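Local atomic coordinates of lysyl-trna-dependent l-ysyl-phosphatidylgycerol synthase (Bacillus licheniformis, PDB entry 4V36), a protein that transfers lysine from lysyl-tRNA to the membrane lipid phosphatidylglycerol, a lipid modification linked to bacterial resistance. Residues Y148-L162 with E188-S201. Residues are numbered along the deposited sequence; the frame is centred on the assembly and turned at random.
Sequences YTFHVEQPPFSREFL and EDYLQKAPIAVLKS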
loop_
_atom_site.group_PDB
_atom_site.type_symbol
_atom_site.label_atom_id
_atom_site.label_comp_id
_atom_site.label_asym_id
_atom_site.label_seq_id
_atom_site.Cartn_x
_atom_site.Cartn_y
_atom_site.Cartn_z
ATOM N N TYR A 148 17.672 21.968 2.546
ATOM C CA TYR A 148 16.541 21.173 3.008
ATOM C C TYR A 148 17.013 20.079 3.959
ATOM O O TYR A 148 18.056 19.463 3.741
ATOM C CB TYR A 148 15.782 20.567 1.824
ATOM C CG TYR A 148 14.963 21.579 1.056
ATOM C CD1 TYR A 148 15.529 22.319 0.026
ATOM C CD2 TYR A 148 13.629 21.804 1.371
ATOM C CE1 TYR A 148 14.786 23.251 -0.674
ATOM C CE2 TYR A 148 12.879 22.734 0.676
ATOM C CZ TYR A 148 13.462 23.455 -0.345
ATOM O OH TYR A 148 12.718 24.381 -1.038
ATOM N N THR A 149 16.243 19.847 5.018
ATOM C CA THR A 149 16.609 18.854 6.021
ATOM C C THR A 149 15.525 17.795 6.185
ATOM O O THR A 149 14.333 18.094 6.119
ATOM C CB THR A 149 16.891 19.511 7.384
ATOM O OG1 THR A 149 15.786 20.346 7.752
ATOM C CG2 THR A 149 18.154 20.357 7.316
ATOM N N PHE A 150 15.954 16.556 6.402
ATOM C CA PHE A 150 15.045 15.421 6.509
ATOM C C PHE A 150 14.979 14.913 7.947
ATOM O O PHE A 150 16.010 14.633 8.559
ATOM C CB PHE A 150 15.491 14.307 5.562
ATOM C CG PHE A 150 14.595 13.105 5.565
ATOM C CD1 PHE A 150 13.396 13.116 4.873
ATOM C CD2 PHE A 150 14.960 11.957 6.246
ATOM C CE1 PHE A 150 12.574 12.007 4.869
ATOM C CE2 PHE A 150 14.141 10.847 6.246
ATOM C CZ PHE A 150 12.948 10.872 5.555
ATOM N N HIS A 151 13.767 14.797 8.484
ATOM C CA HIS A 151 13.584 14.387 9.873
ATOM C C HIS A 151 12.471 13.356 10.023
ATOM O O HIS A 151 11.441 13.438 9.354
ATOM C CB HIS A 151 13.279 15.601 10.753
ATOM C CG HIS A 151 14.305 16.687 10.669
ATOM N ND1 HIS A 151 15.475 16.663 11.398
ATOM C CD2 HIS A 151 14.336 17.831 9.946
ATOM C CE1 HIS A 151 16.183 17.744 11.126
ATOM N NE2 HIS A 151 15.513 18.470 10.247
ATOM N N VAL A 152 12.682 12.390 10.910
ATOM C CA VAL A 152 11.659 11.395 11.215
ATOM C C VAL A 152 11.121 11.603 12.628
ATOM O O VAL A 152 11.864 11.515 13.606
ATOM C CB VAL A 152 12.201 9.960 11.076
ATOM C CG1 VAL A 152 11.177 8.954 11.584
ATOM C CG2 VAL A 152 12.570 9.670 9.630
ATOM N N GLU A 153 9.825 11.885 12.727
ATOM C CA GLU A 153 9.201 12.164 14.016
ATOM C C GLU A 153 8.459 10.945 14.559
ATOM O O GLU A 153 7.939 10.132 13.798
ATOM C CB GLU A 153 8.242 13.352 13.896
ATOM C CG GLU A 153 8.861 14.587 13.259
ATOM C CD GLU A 153 9.968 15.191 14.103
ATOM O OE1 GLU A 153 9.934 15.030 15.341
ATOM O OE2 GLU A 153 10.873 15.829 13.525
ATOM N N GLN A 154 8.412 10.835 15.883
ATOM C CA GLN A 154 7.755 9.711 16.541
ATOM C C GLN A 154 6.469 10.153 17.231
ATOM O O GLN A 154 6.414 11.237 17.809
ATOM C CB GLN A 154 8.694 9.064 17.562
ATOM C CG GLN A 154 10.045 8.653 17.002
ATOM C CD GLN A 154 9.959 7.456 16.078
ATOM O OE1 GLN A 154 9.037 6.647 16.175
ATOM N NE2 GLN A 154 10.926 7.336 15.176
ATOM N N PRO A 155 5.427 9.310 17.170
ATOM C CA PRO A 155 4.177 9.574 17.892
ATOM C C PRO A 155 4.414 9.622 19.400
ATOM O O PRO A 155 5.357 8.986 19.873
ATOM C CB PRO A 155 3.286 8.388 17.504
ATOM C CG PRO A 155 4.234 7.322 17.065
ATOM C CD PRO A 155 5.376 8.044 16.421
ATOM N N PRO A 156 3.571 10.353 20.149
ATOM C CA PRO A 156 2.371 11.063 19.693
ATOM C C PRO A 156 2.670 12.403 19.028
ATOM O O PRO A 156 3.693 13.024 19.314
ATOM C CB PRO A 156 1.591 11.273 20.990
ATOM C CG PRO A 156 2.657 11.437 22.016
ATOM C CD PRO A 156 3.784 10.522 21.597
ATOM N N PHE A 157 1.773 12.841 18.150
ATOM C CA PHE A 157 1.938 14.111 17.456
ATOM C C PHE A 157 0.936 15.142 17.962
ATOM O O PHE A 157 -0.226 14.820 18.215
ATOM C CB PHE A 157 1.784 13.921 15.946
ATOM C CG PHE A 157 2.664 12.844 15.378
ATOM C CD1 PHE A 157 4.029 13.036 15.265
ATOM C CD2 PHE A 157 2.123 11.642 14.952
ATOM C CE1 PHE A 157 4.843 12.047 14.741
ATOM C CE2 PHE A 157 2.930 10.650 14.426
ATOM C CZ PHE A 157 4.292 10.853 14.320
ATOM N N SER A 158 1.391 16.382 18.106
ATOM C CA SER A 158 0.537 17.462 18.589
ATOM C C SER A 158 -0.373 17.980 17.483
ATOM O O SER A 158 -0.165 17.680 16.307
ATOM C CB SER A 158 1.383 18.609 19.144
ATOM O OG SER A 158 2.153 19.207 18.117
ATOM N N ARG A 159 -1.378 18.759 17.868
ATOM C CA ARG A 159 -2.306 19.345 16.909
ATOM C C ARG A 159 -1.588 20.333 15.997
ATOM O O ARG A 159 -1.888 20.420 14.806
ATOM C CB ARG A 159 -3.466 20.034 17.632
ATOM C CG ARG A 159 -4.430 20.773 16.716
ATOM C CD ARG A 159 -4.977 19.863 15.630
ATOM N NE ARG A 159 -5.673 18.707 16.187
ATOM C CZ ARG A 159 -6.155 17.707 15.459
ATOM N NH1 ARG A 159 -6.014 17.717 14.141
ATOM N NH2 ARG A 159 -6.775 16.693 16.049
ATOM N N GLU A 160 -0.636 21.072 16.560
ATOM C CA GLU A 160 0.136 22.036 15.786
ATOM C C GLU A 160 0.911 21.339 14.674
ATOM O O GLU A 160 1.009 21.847 13.557
ATOM C CB GLU A 160 1.095 22.815 16.689
ATOM C CG GLU A 160 1.961 23.822 15.947
ATOM C CD GLU A 160 2.840 24.639 16.876
ATOM O OE1 GLU A 160 2.674 24.522 18.109
ATOM O OE2 GLU A 160 3.696 25.397 16.372
ATOM N N PHE A 161 1.452 20.167 14.988
ATOM C CA PHE A 161 2.198 19.380 14.015
ATOM C C PHE A 161 1.270 18.816 12.943
ATOM O O PHE A 161 1.583 18.860 11.754
ATOM C CB PHE A 161 2.956 18.248 14.710
ATOM C CG PHE A 161 3.833 17.451 13.789
ATOM C CD1 PHE A 161 4.983 18.009 13.256
ATOM C CD2 PHE A 161 3.517 16.142 13.466
ATOM C CE1 PHE A 161 5.796 17.278 12.409
ATOM C CE2 PHE A 161 4.326 15.407 12.622
ATOM C CZ PHE A 161 5.467 15.975 12.092
ATOM N N LEU A 162 0.125 18.293 13.372
ATOM C CA LEU A 162 -0.854 17.728 12.450
ATOM C C LEU A 162 -1.451 18.800 11.542
ATOM O O LEU A 162 -1.717 18.548 10.366
ATOM C CB LEU A 162 -1.962 17.011 13.221
ATOM C CG LEU A 162 -1.525 15.778 14.016
ATOM C CD1 LEU A 162 -2.702 15.168 14.762
ATOM C CD2 LEU A 162 -0.878 14.751 13.101
ATOM N N GLU A 188 -6.285 11.359 11.512
ATOM C CA GLU A 188 -5.459 11.634 12.680
ATOM C C GLU A 188 -5.169 10.383 13.510
ATOM O O GLU A 188 -4.033 10.171 13.928
ATOM C CB GLU A 188 -6.130 12.705 13.538
ATOM C CG GLU A 188 -6.352 14.007 12.784
ATOM C CD GLU A 188 -7.304 14.945 13.493
ATOM O OE1 GLU A 188 -7.816 14.576 14.571
ATOM O OE2 GLU A 188 -7.540 16.054 12.969
ATOM N N ASP A 189 -6.189 9.558 13.738
ATOM C CA ASP A 189 -6.007 8.287 14.436
ATOM C C ASP A 189 -4.971 7.418 13.731
ATOM O O ASP A 189 -4.072 6.864 14.362
ATOM C CB ASP A 189 -7.333 7.527 14.536
ATOM C CG ASP A 189 -8.167 7.956 15.726
ATOM O OD1 ASP A 189 -7.581 8.226 16.796
ATOM O OD2 ASP A 189 -9.408 8.019 15.591
ATOM N N TYR A 190 -5.114 7.312 12.415
ATOM C CA TYR A 190 -4.219 6.514 11.587
ATOM C C TYR A 190 -2.788 7.039 11.629
ATOM O O TYR A 190 -1.833 6.263 11.689
ATOM C CB TYR A 190 -4.737 6.491 10.146
ATOM C CG TYR A 190 -3.823 5.813 9.153
ATOM C CD1 TYR A 190 -3.559 4.453 9.235
ATOM C CD2 TYR A 190 -3.243 6.530 8.114
ATOM C CE1 TYR A 190 -2.730 3.829 8.323
ATOM C CE2 TYR A 190 -2.413 5.915 7.196
ATOM C CZ TYR A 190 -2.160 4.565 7.305
ATOM O OH TYR A 190 -1.334 3.946 6.395
ATOM N N LEU A 191 -2.645 8.360 11.612
ATOM C CA LEU A 191 -1.329 8.989 11.580
ATOM C C LEU A 191 -0.564 8.845 12.896
ATOM O O LEU A 191 0.659 8.988 12.927
ATOM C CB LEU A 191 -1.464 10.470 11.218
ATOM C CG LEU A 191 -1.904 10.760 9.782
ATOM C CD1 LEU A 191 -2.019 12.259 9.543
ATOM C CD2 LEU A 191 -0.941 10.124 8.792
ATOM N N GLN A 192 -1.280 8.563 13.980
ATOM C CA GLN A 192 -0.651 8.384 15.287
ATOM C C GLN A 192 -0.048 6.990 15.442
ATOM O O GLN A 192 0.644 6.710 16.419
ATOM C CB GLN A 192 -1.663 8.632 16.411
ATOM C CG GLN A 192 -2.217 10.048 16.475
ATOM C CD GLN A 192 -1.239 11.043 17.069
ATOM O OE1 GLN A 192 -0.153 10.679 17.518
ATOM N NE2 GLN A 192 -1.625 12.313 17.079
ATOM N N LYS A 193 -0.311 6.121 14.470
ATOM C CA LYS A 193 0.060 4.714 14.576
ATOM C C LYS A 193 1.461 4.406 14.046
ATOM O O LYS A 193 1.924 3.269 14.131
ATOM C CB LYS A 193 -0.960 3.848 13.833
ATOM C CG LYS A 193 -2.370 3.919 14.391
ATOM C CD LYS A 193 -2.460 3.245 15.746
ATOM C CE LYS A 193 -3.884 3.261 16.277
ATOM N NZ LYS A 193 -4.373 4.646 16.526
ATOM N N ALA A 194 2.137 5.413 13.503
ATOM C CA ALA A 194 3.423 5.186 12.852
ATOM C C ALA A 194 4.276 6.450 12.828
ATOM O O ALA A 194 3.747 7.557 12.935
ATOM C CB ALA A 194 3.202 4.666 11.433
ATOM N N PRO A 195 5.605 6.290 12.698
ATOM C CA PRO A 195 6.487 7.455 12.564
ATOM C C PRO A 195 6.161 8.279 11.324
ATOM O O PRO A 195 5.686 7.731 10.328
ATOM C CB PRO A 195 7.881 6.831 12.448
ATOM C CG PRO A 195 7.757 5.506 13.106
ATOM C CD PRO A 195 6.369 5.034 12.799
ATOM N N ILE A 196 6.413 9.581 11.389
ATOM C CA ILE A 196 6.190 10.453 10.245
ATOM C C ILE A 196 7.478 11.158 9.850
ATOM O O ILE A 196 8.087 11.860 10.658
ATOM C CB ILE A 196 5.101 11.504 10.530
ATOM C CG1 ILE A 196 3.749 10.823 10.744
ATOM C CG2 ILE A 196 5.011 12.499 9.384
ATOM C CD1 ILE A 196 2.621 11.789 11.023
ATOM N N ALA A 197 7.894 10.960 8.604
ATOM C CA ALA A 197 9.088 11.610 8.081
ATOM C C ALA A 197 8.712 12.906 7.379
ATOM O O ALA A 197 7.789 12.930 6.567
ATOM C CB ALA A 197 9.827 10.683 7.132
ATOM N N VAL A 198 9.420 13.984 7.698
ATOM C CA VAL A 198 9.131 15.281 7.100
ATOM C C VAL A 198 10.354 15.883 6.414
ATOM O O VAL A 198 11.493 15.572 6.761
ATOM C CB VAL A 198 8.609 16.286 8.148
ATOM C CG1 VAL A 198 7.288 15.810 8.736
ATOM C CG2 VAL A 198 9.643 16.497 9.244
ATOM N N LEU A 199 10.103 16.739 5.430
ATOM C CA LEU A 199 11.162 17.495 4.779
ATOM C C LEU A 199 10.950 18.983 5.030
ATOM O O LEU A 199 9.937 19.552 4.622
ATOM C CB LEU A 199 11.199 17.209 3.278
ATOM C CG LEU A 199 12.389 17.815 2.529
ATOM C CD1 LEU A 199 13.682 17.128 2.938
ATOM C CD2 LEU A 199 12.189 17.745 1.022
ATOM N N LYS A 200 11.904 19.607 5.712
ATOM C CA LYS A 200 11.793 21.018 6.057
ATOM C C LYS A 200 12.742 21.881 5.236
ATOM O O LYS A 200 13.814 21.433 4.835
ATOM C CB LYS A 200 12.069 21.230 7.547
ATOM C CG LYS A 200 11.045 20.602 8.475
ATOM C CD LYS A 200 11.374 20.915 9.926
ATOM C CE LYS A 200 10.339 20.337 10.873
ATOM N NZ LYS A 200 10.659 20.653 12.292
ATOM N N SER A 201 12.337 23.123 4.993
ATOM C CA SER A 201 13.194 24.092 4.322
ATOM C C SER A 201 14.183 24.684 5.319
ATOM O O SER A 201 14.241 24.253 6.470
ATOM C CB SER A 201 12.357 25.198 3.680
ATOM O OG SER A 201 11.593 25.883 4.658
#
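The antiparallel pair at one edge of a mixed sheet, in a transferase domain of the acetyltransferase clan, joins edge strand 149-153 to strand 196-200 and shows how a sheet margin and the loop and helices beyond it can be fastened by different chemistry. Thr149, His151 and Glu153 form hydrogen-bonded pairs with Lys200, Val198 and Ile196, each through two backbone bonds. On the face shared by Phe150 and Val152, the Phe150 ring puts CZ 3.5 Å from Ala197 CB, and helix 236-251 packs against this side. The other face carries Ile196 and Val198, which meet the start of helix 159-173. With CG1 beside its own backbone N (chi1 -65°), Ile196 lays CD1 over one face of the Phe157 ring, a CH-pi contact 3.9 Å from the centroid, while Pro155 CA lies over the rim of the opposite face. Val198 CG1 meets Phe161 CZ at 3.8 Å. Beyond the strands, the bent side chain of Gln192 (chi2 -76°) bonds twice to the backbone of Phe157: OE1 accepts the N-H of Phe157 in its carbonyl plane, on a lone pair (N to OE1 3.0 Å), and NE2 gives to Phe157 O at 3.1 Å. Farther out, Arg159 grips Glu188 end-on, NH1 to OE2 and NH2 to OE1 (2.8 Å), the guanidinium approaching from above the carboxylate plane. Tyr190 OH of helix 188-191 bonds to Asp224 of the lysine amide pocket. The two amide bonds fix the rotation of Gln192, while the paired charges link helix 159-173 to helix 188-191.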